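Local coordinates for putative acetyltransferase (Streptococcus mutans, PDB 4E2A), which probably transfers an acyl group, perhaps acetyl from acetyl-CoA, to a substrate that is not known, at residues Q117-I128 and R153-L164. Residues are numbered along the deposited sequence; the frame is centred on the assembly and turned at random.
Sequences QTEQVLEDAFEI and RAQISGLSWVWL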
ATOM      1  N   GLN B 117       9.182   7.599   9.043  1.00 31.51           N
ATOM      2  CA  GLN B 117       9.199   6.228   8.571  1.00 33.19           C
ATOM      3  C   GLN B 117       7.927   5.976   7.765  1.00 38.34           C
ATOM      4  O   GLN B 117       6.874   6.567   8.032  1.00 34.12           O
ATOM      5  CB  GLN B 117       9.322   5.229   9.729  1.00 24.43           C
ATOM      6  CG  GLN B 117      10.551   5.437  10.630  1.00 25.49           C
ATOM      7  CD  GLN B 117      10.522   4.523  11.851  1.00 30.02           C
ATOM      8  OE1 GLN B 117      10.769   3.314  11.756  1.00 30.40           O
ATOM      9  NE2 GLN B 117      10.212   5.096  12.998  1.00 29.05           N
ATOM     10  N   THR B 118       8.026   5.104   6.774  1.00 28.21           N
ATOM     11  CA  THR B 118       6.876   4.801   5.929  1.00 40.75           C
ATOM     12  C   THR B 118       5.782   4.074   6.705  1.00 45.80           C
ATOM     13  O   THR B 118       4.606   4.151   6.347  1.00 59.06           O
ATOM     14  CB  THR B 118       7.269   3.974   4.688  1.00 30.87           C
ATOM     15  OG1 THR B 118       7.792   2.699   5.084  1.00 39.00           O
ATOM     16  CG2 THR B 118       8.312   4.713   3.856  1.00 37.01           C
ATOM     17  N   GLU B 119       6.179   3.368   7.759  1.00 46.55           N
ATOM     18  CA  GLU B 119       5.242   2.633   8.608  1.00 48.43           C
ATOM     19  C   GLU B 119       5.729   2.659  10.045  1.00 45.27           C
ATOM     20  O   GLU B 119       6.927   2.580  10.298  1.00 36.45           O
ATOM     21  CB  GLU B 119       5.100   1.181   8.137  1.00 51.52           C
ATOM     22  CG  GLU B 119       4.404   1.034   6.791  1.00 73.79           C
ATOM     23  CD  GLU B 119       4.405  -0.394   6.268  1.00 83.65           C
ATOM     24  OE1 GLU B 119       5.295  -1.177   6.667  1.00 75.07           O
ATOM     25  OE2 GLU B 119       3.513  -0.730   5.451  1.00 85.85           O
ATOM     26  N   GLN B 120       4.804   2.781  10.990  1.00 42.66           N
ATOM     27  CA  GLN B 120       5.169   2.676  12.396  1.00 40.07           C
ATOM     28  C   GLN B 120       5.025   1.227  12.840  1.00 53.52           C
ATOM     29  O   GLN B 120       3.929   0.785  13.197  1.00 48.25           O
ATOM     30  CB  GLN B 120       4.299   3.590  13.267  1.00 50.84           C
ATOM     31  CG  GLN B 120       4.491   5.077  13.015  1.00 57.41           C
ATOM     32  CD  GLN B 120       5.932   5.530  13.210  1.00 51.30           C
ATOM     33  OE1 GLN B 120       6.567   5.233  14.227  1.00 46.82           O
ATOM     34  NE2 GLN B 120       6.455   6.249  12.227  1.00 35.41           N
ATOM     35  N   VAL B 121       6.132   0.487  12.805  1.00 45.15           N
ATOM     36  CA  VAL B 121       6.108  -0.932  13.135  1.00 38.29           C
ATOM     37  C   VAL B 121       6.994  -1.305  14.337  1.00 49.28           C
ATOM     38  O   VAL B 121       6.761  -2.318  14.994  1.00 48.91           O
ATOM     39  CB  VAL B 121       6.443  -1.804  11.906  1.00 40.70           C
ATOM     40  CG1 VAL B 121       5.266  -1.840  10.950  1.00 43.28           C
ATOM     41  CG2 VAL B 121       7.710  -1.289  11.209  1.00 44.83           C
ATOM     42  N   LEU B 122       7.991  -0.478  14.631  1.00 38.32           N
ATOM     43  CA  LEU B 122       8.871  -0.717  15.766  1.00 36.21           C
ATOM     44  C   LEU B 122       9.082   0.561  16.542  1.00 42.77           C
ATOM     45  O   LEU B 122       8.886   1.652  16.020  1.00 44.31           O
ATOM     46  CB  LEU B 122      10.240  -1.230  15.296  1.00 37.53           C
ATOM     47  CG  LEU B 122      10.279  -2.552  14.543  1.00 32.52           C
ATOM     48  CD1 LEU B 122      11.675  -2.788  13.935  1.00 28.68           C
ATOM     49  CD2 LEU B 122       9.859  -3.697  15.498  1.00 36.45           C
ATOM     50  N   GLU B 123       9.513   0.427  17.788  1.00 43.02           N
ATOM     51  CA  GLU B 123       9.872   1.590  18.572  1.00 46.40           C
ATOM     52  C   GLU B 123      11.371   1.870  18.432  1.00 45.69           C
ATOM     53  O   GLU B 123      12.169   0.945  18.282  1.00 30.88           O
ATOM     54  CB  GLU B 123       9.498   1.369  20.040  1.00 55.10           C
ATOM     55  CG  GLU B 123       7.999   1.219  20.284  1.00 64.64           C
ATOM     56  CD  GLU B 123       7.678   0.593  21.638  1.00 78.52           C
ATOM     57  OE1 GLU B 123       6.614  -0.060  21.756  1.00 68.51           O
ATOM     58  OE2 GLU B 123       8.488   0.754  22.582  1.00 71.06           O
ATOM     59  N   ASP B 124      11.756   3.144  18.486  1.00 32.35           N
ATOM     60  CA  ASP B 124      13.172   3.490  18.456  1.00 35.02           C
ATOM     61  C   ASP B 124      13.869   2.880  17.257  1.00 31.33           C
ATOM     62  O   ASP B 124      14.967   2.305  17.404  1.00 26.01           O
ATOM     63  CB  ASP B 124      13.875   2.994  19.722  1.00 39.92           C
ATOM     64  CG  ASP B 124      13.854   4.009  20.829  1.00 56.59           C
ATOM     65  OD1 ASP B 124      13.682   3.606  22.003  1.00 69.40           O
ATOM     66  OD2 ASP B 124      14.007   5.211  20.521  1.00 53.89           O
ATOM     67  N   ALA B 125      13.232   3.018  16.092  1.00 28.18           N
ATOM     68  CA  ALA B 125      13.665   2.358  14.858  1.00 28.77           C
ATOM     69  C   ALA B 125      14.098   3.325  13.746  1.00 28.18           C
ATOM     70  O   ALA B 125      13.710   4.496  13.741  1.00 27.41           O
ATOM     71  CB  ALA B 125      12.577   1.428  14.351  1.00 27.37           C
ATOM     72  N   PHE B 126      14.881   2.782  12.805  1.00 23.10           N
ATOM     73  CA  PHE B 126      15.513   3.480  11.684  1.00 22.49           C
ATOM     74  C   PHE B 126      15.245   2.630  10.418  1.00 24.56           C
ATOM     75  O   PHE B 126      15.510   1.431  10.405  1.00 25.07           O
ATOM     76  CB  PHE B 126      17.021   3.561  12.000  1.00 19.90           C
ATOM     77  CG  PHE B 126      17.869   4.290  10.985  1.00 26.54           C
ATOM     78  CD1 PHE B 126      18.453   5.520  11.304  1.00 26.44           C
ATOM     79  CD2 PHE B 126      18.177   3.714   9.770  1.00 24.97           C
ATOM     80  CE1 PHE B 126      19.275   6.190  10.403  1.00 23.32           C
ATOM     81  CE2 PHE B 126      19.013   4.377   8.849  1.00 24.01           C
ATOM     82  CZ  PHE B 126      19.558   5.613   9.167  1.00 25.47           C
ATOM     83  N   GLU B 127      14.729   3.260   9.366  1.00 20.39           N
ATOM     84  CA  GLU B 127      14.273   2.569   8.164  1.00 23.49           C
ATOM     85  C   GLU B 127      15.198   2.830   6.977  1.00 21.03           C
ATOM     86  O   GLU B 127      15.555   3.961   6.709  1.00 20.72           O
ATOM     87  CB  GLU B 127      12.849   3.028   7.790  1.00 24.46           C
ATOM     88  CG  GLU B 127      12.354   2.481   6.448  1.00 26.21           C
ATOM     89  CD  GLU B 127      11.020   3.089   5.990  1.00 26.41           C
ATOM     90  OE1 GLU B 127      10.530   4.041   6.618  1.00 23.52           O
ATOM     91  OE2 GLU B 127      10.462   2.611   4.986  1.00 37.02           O
ATOM     92  N   ILE B 128      15.593   1.779   6.274  1.00 25.59           N
ATOM     93  CA  ILE B 128      16.265   1.958   4.989  1.00 26.32           C
ATOM     94  C   ILE B 128      15.186   1.804   3.918  1.00 28.17           C
ATOM     95  O   ILE B 128      14.657   0.703   3.715  1.00 26.72           O
ATOM     96  CB  ILE B 128      17.421   0.958   4.796  1.00 22.33           C
ATOM     97  CG1 ILE B 128      18.421   1.078   5.957  1.00 21.53           C
ATOM     98  CG2 ILE B 128      18.128   1.218   3.470  1.00 26.30           C
ATOM     99  CD1 ILE B 128      19.343  -0.160   6.106  1.00 17.51           C
ATOM    100  N   ARG B 153      25.247   4.480   9.600  1.00 27.61           N
ATOM    101  CA  ARG B 153      24.401   5.598  10.017  1.00 27.68           C
ATOM    102  C   ARG B 153      23.405   5.164  11.088  1.00 29.05           C
ATOM    103  O   ARG B 153      23.167   5.871  12.077  1.00 24.67           O
ATOM    104  CB  ARG B 153      23.660   6.222   8.822  1.00 34.65           C
ATOM    105  CG  ARG B 153      24.544   7.049   7.912  1.00 38.62           C
ATOM    106  CD  ARG B 153      25.214   8.191   8.669  1.00 50.02           C
ATOM    107  NE  ARG B 153      24.250   9.149   9.219  1.00 44.40           N
ATOM    108  CZ  ARG B 153      24.596  10.217   9.939  1.00 59.03           C
ATOM    109  NH1 ARG B 153      25.880  10.457  10.209  1.00 46.93           N
ATOM    110  NH2 ARG B 153      23.665  11.048  10.400  1.00 55.86           N
ATOM    111  N   ALA B 154      22.820   3.993  10.891  1.00 27.30           N
ATOM    112  CA  ALA B 154      21.853   3.446  11.847  1.00 29.73           C
ATOM    113  C   ALA B 154      22.504   3.242  13.206  1.00 27.07           C
ATOM    114  O   ALA B 154      21.916   3.560  14.244  1.00 29.30           O
ATOM    115  CB  ALA B 154      21.274   2.124  11.336  1.00 26.08           C
ATOM    116  N   GLN B 155      23.713   2.691  13.193  1.00 25.20           N
ATOM    117  CA  GLN B 155      24.462   2.446  14.417  1.00 26.40           C
ATOM    118  C   GLN B 155      24.713   3.762  15.154  1.00 34.77           C
ATOM    119  O   GLN B 155      24.476   3.877  16.354  1.00 35.17           O
ATOM    120  CB  GLN B 155      25.783   1.766  14.076  1.00 31.78           C
ATOM    121  CG  GLN B 155      26.339   0.893  15.189  1.00 53.12           C
ATOM    122  CD  GLN B 155      25.480  -0.341  15.473  1.00 52.88           C
ATOM    123  OE1 GLN B 155      25.256  -1.182  14.593  1.00 52.78           O
ATOM    124  NE2 GLN B 155      25.000  -0.453  16.708  1.00 46.32           N
ATOM    125  N   ILE B 156      25.166   4.765  14.414  1.00 36.42           N
ATOM    126  CA  ILE B 156      25.458   6.082  14.973  1.00 36.19           C
ATOM    127  C   ILE B 156      24.199   6.815  15.495  1.00 36.46           C
ATOM    128  O   ILE B 156      24.292   7.722  16.323  1.00 29.87           O
ATOM    129  CB  ILE B 156      26.198   6.934  13.923  1.00 37.02           C
ATOM    130  CG1 ILE B 156      27.635   6.422  13.774  1.00 43.57           C
ATOM    131  CG2 ILE B 156      26.187   8.418  14.286  1.00 42.82           C
ATOM    132  CD1 ILE B 156      28.360   6.970  12.561  1.00 49.11           C
ATOM    133  N   SER B 157      23.026   6.413  15.017  1.00 30.44           N
ATOM    134  CA  SER B 157      21.784   7.103  15.363  1.00 35.03           C
ATOM    135  C   SER B 157      21.408   6.889  16.825  1.00 30.96           C
ATOM    136  O   SER B 157      20.651   7.665  17.411  1.00 26.71           O
ATOM    137  CB  SER B 157      20.639   6.607  14.494  1.00 30.08           C
ATOM    138  OG  SER B 157      20.243   5.296  14.871  1.00 31.97           O
ATOM    139  N   GLY B 158      21.920   5.808  17.399  1.00 32.69           N
ATOM    140  CA  GLY B 158      21.619   5.466  18.773  1.00 37.51           C
ATOM    141  C   GLY B 158      20.249   4.842  18.944  1.00 35.39           C
ATOM    142  O   GLY B 158      19.822   4.605  20.064  1.00 30.05           O
ATOM    143  N   LEU B 159      19.553   4.581  17.837  1.00 35.66           N
ATOM    144  CA  LEU B 159      18.260   3.904  17.902  1.00 29.26           C
ATOM    145  C   LEU B 159      18.467   2.403  18.157  1.00 31.77           C
ATOM    146  O   LEU B 159      19.602   1.928  18.191  1.00 24.69           O
ATOM    147  CB  LEU B 159      17.442   4.174  16.633  1.00 34.96           C
ATOM    148  CG  LEU B 159      17.149   5.665  16.433  1.00 39.12           C
ATOM    149  CD1 LEU B 159      16.645   5.965  15.032  1.00 28.06           C
ATOM    150  CD2 LEU B 159      16.158   6.150  17.490  1.00 37.91           C
ATOM    151  N   SER B 160      17.376   1.669  18.366  1.00 23.10           N
ATOM    152  CA  SER B 160      17.470   0.266  18.752  1.00 31.41           C
ATOM    153  C   SER B 160      17.426  -0.710  17.576  1.00 29.16           C
ATOM    154  O   SER B 160      18.005  -1.782  17.657  1.00 26.73           O
ATOM    155  CB  SER B 160      16.396  -0.095  19.781  1.00 26.97           C
ATOM    156  OG  SER B 160      16.616   0.620  20.986  1.00 33.80           O
ATOM    157  N   TRP B 161      16.759  -0.320  16.487  1.00 25.32           N
ATOM    158  CA  TRP B 161      16.548  -1.218  15.348  1.00 27.35           C
ATOM    159  C   TRP B 161      16.720  -0.498  13.998  1.00 20.54           C
ATOM    160  O   TRP B 161      16.421   0.690  13.859  1.00 29.55           O
ATOM    161  CB  TRP B 161      15.156  -1.888  15.417  1.00 24.73           C
ATOM    162  CG  TRP B 161      14.881  -2.577  16.707  1.00 27.52           C
ATOM    163  CD1 TRP B 161      14.202  -2.075  17.774  1.00 37.83           C
ATOM    164  CD2 TRP B 161      15.298  -3.900  17.084  1.00 31.77           C
ATOM    165  NE1 TRP B 161      14.163  -3.003  18.795  1.00 32.54           N
ATOM    166  CE2 TRP B 161      14.829  -4.126  18.396  1.00 38.02           C
ATOM    167  CE3 TRP B 161      16.023  -4.906  16.437  1.00 31.06           C
ATOM    168  CZ2 TRP B 161      15.064  -5.324  19.075  1.00 34.70           C
ATOM    169  CZ3 TRP B 161      16.253  -6.099  17.123  1.00 34.57           C
ATOM    170  CH2 TRP B 161      15.771  -6.293  18.420  1.00 31.89           C
ATOM    171  N   VAL B 162      17.240  -1.230  13.027  1.00 22.04           N
ATOM    172  CA  VAL B 162      17.180  -0.813  11.633  1.00 23.14           C
ATOM    173  C   VAL B 162      16.358  -1.884  10.928  1.00 19.36           C
ATOM    174  O   VAL B 162      16.507  -3.079  11.201  1.00 25.23           O
ATOM    175  CB  VAL B 162      18.599  -0.660  11.024  1.00 22.88           C
ATOM    176  CG1 VAL B 162      19.371  -1.959  11.121  1.00 26.25           C
ATOM    177  CG2 VAL B 162      18.536  -0.185   9.561  1.00 26.03           C
ATOM    178  N   TRP B 163      15.439  -1.454  10.071  1.00 22.20           N
ATOM    179  CA  TRP B 163      14.560  -2.372   9.372  1.00 20.99           C
ATOM    180  C   TRP B 163      14.359  -2.018   7.897  1.00 25.04           C
ATOM    181  O   TRP B 163      14.617  -0.897   7.457  1.00 24.96           O
ATOM    182  CB  TRP B 163      13.199  -2.456  10.083  1.00 21.86           C
ATOM    183  CG  TRP B 163      12.375  -1.218   9.965  1.00 25.13           C
ATOM    184  CD1 TRP B 163      12.488  -0.090  10.716  1.00 23.43           C
ATOM    185  CD2 TRP B 163      11.308  -0.980   9.036  1.00 20.57           C
ATOM    186  NE1 TRP B 163      11.544   0.824  10.331  1.00 23.20           N
ATOM    187  CE2 TRP B 163      10.817   0.313   9.305  1.00 24.17           C
ATOM    188  CE3 TRP B 163      10.721  -1.734   8.020  1.00 25.44           C
ATOM    189  CZ2 TRP B 163       9.757   0.874   8.574  1.00 28.14           C
ATOM    190  CZ3 TRP B 163       9.673  -1.174   7.295  1.00 29.51           C
ATOM    191  CH2 TRP B 163       9.210   0.118   7.572  1.00 29.52           C
ATOM    192  N   LEU B 164      13.887  -2.997   7.135  1.00 23.00           N
ATOM    193  CA  LEU B 164      13.546  -2.775   5.745  1.00 26.04           C
ATOM    194  C   LEU B 164      12.495  -3.801   5.324  1.00 27.25           C
ATOM    195  O   LEU B 164      12.262  -4.781   6.023  1.00 25.98           O
ATOM    196  CB  LEU B 164      14.801  -2.852   4.868  1.00 25.17           C
ATOM    197  CG  LEU B 164      15.715  -4.070   5.046  1.00 31.38           C
ATOM    198  CD1 LEU B 164      15.126  -5.226   4.287  1.00 26.37           C
ATOM    199  CD2 LEU B 164      17.114  -3.762   4.513  1.00 30.45           C
TER
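V121 CG2 sits over one face of the W163 six-membered ring, 4.0 Å from its centroid. E127 CG covers the other face of the indole, offset toward the rim, and its carboxylate plane is tilted 18° from that of the indole. W163 CG stands between backbone N and carbonyl carbon (chi1 70°), which swings the indole across E127 to the 117-121 loop. A second apolar cluster lies on the opposite face of the sheet, where the F126 ring packs against helix 142-157, with A154 CA 3.9 Å from the ring centroid. L159 CD1 packs on F126 CB, 3.9 Å away, beside the edge of the ring. Between these layers the strands pair in parallel: F126 N bonds W161 O at 2.8 Å, and F126 O accepts W163 N at 2.9 Å. Just before the strands begin, D124 O accepts S160 N at 2.7 Å, and W161 N weakly. At the polar edge W163 NE1 gives a nearly straight bond (166°) to Q117 OE1, in the amide plane. Both carboxylate oxygens of E127 grip T118, one at N and one at OG1. These two bonds fix the rotation of the buried carboxylate beside the W163 ring. With the Q117 bond they tie the loop to the beta-alpha-beta unit of the GNAT fold.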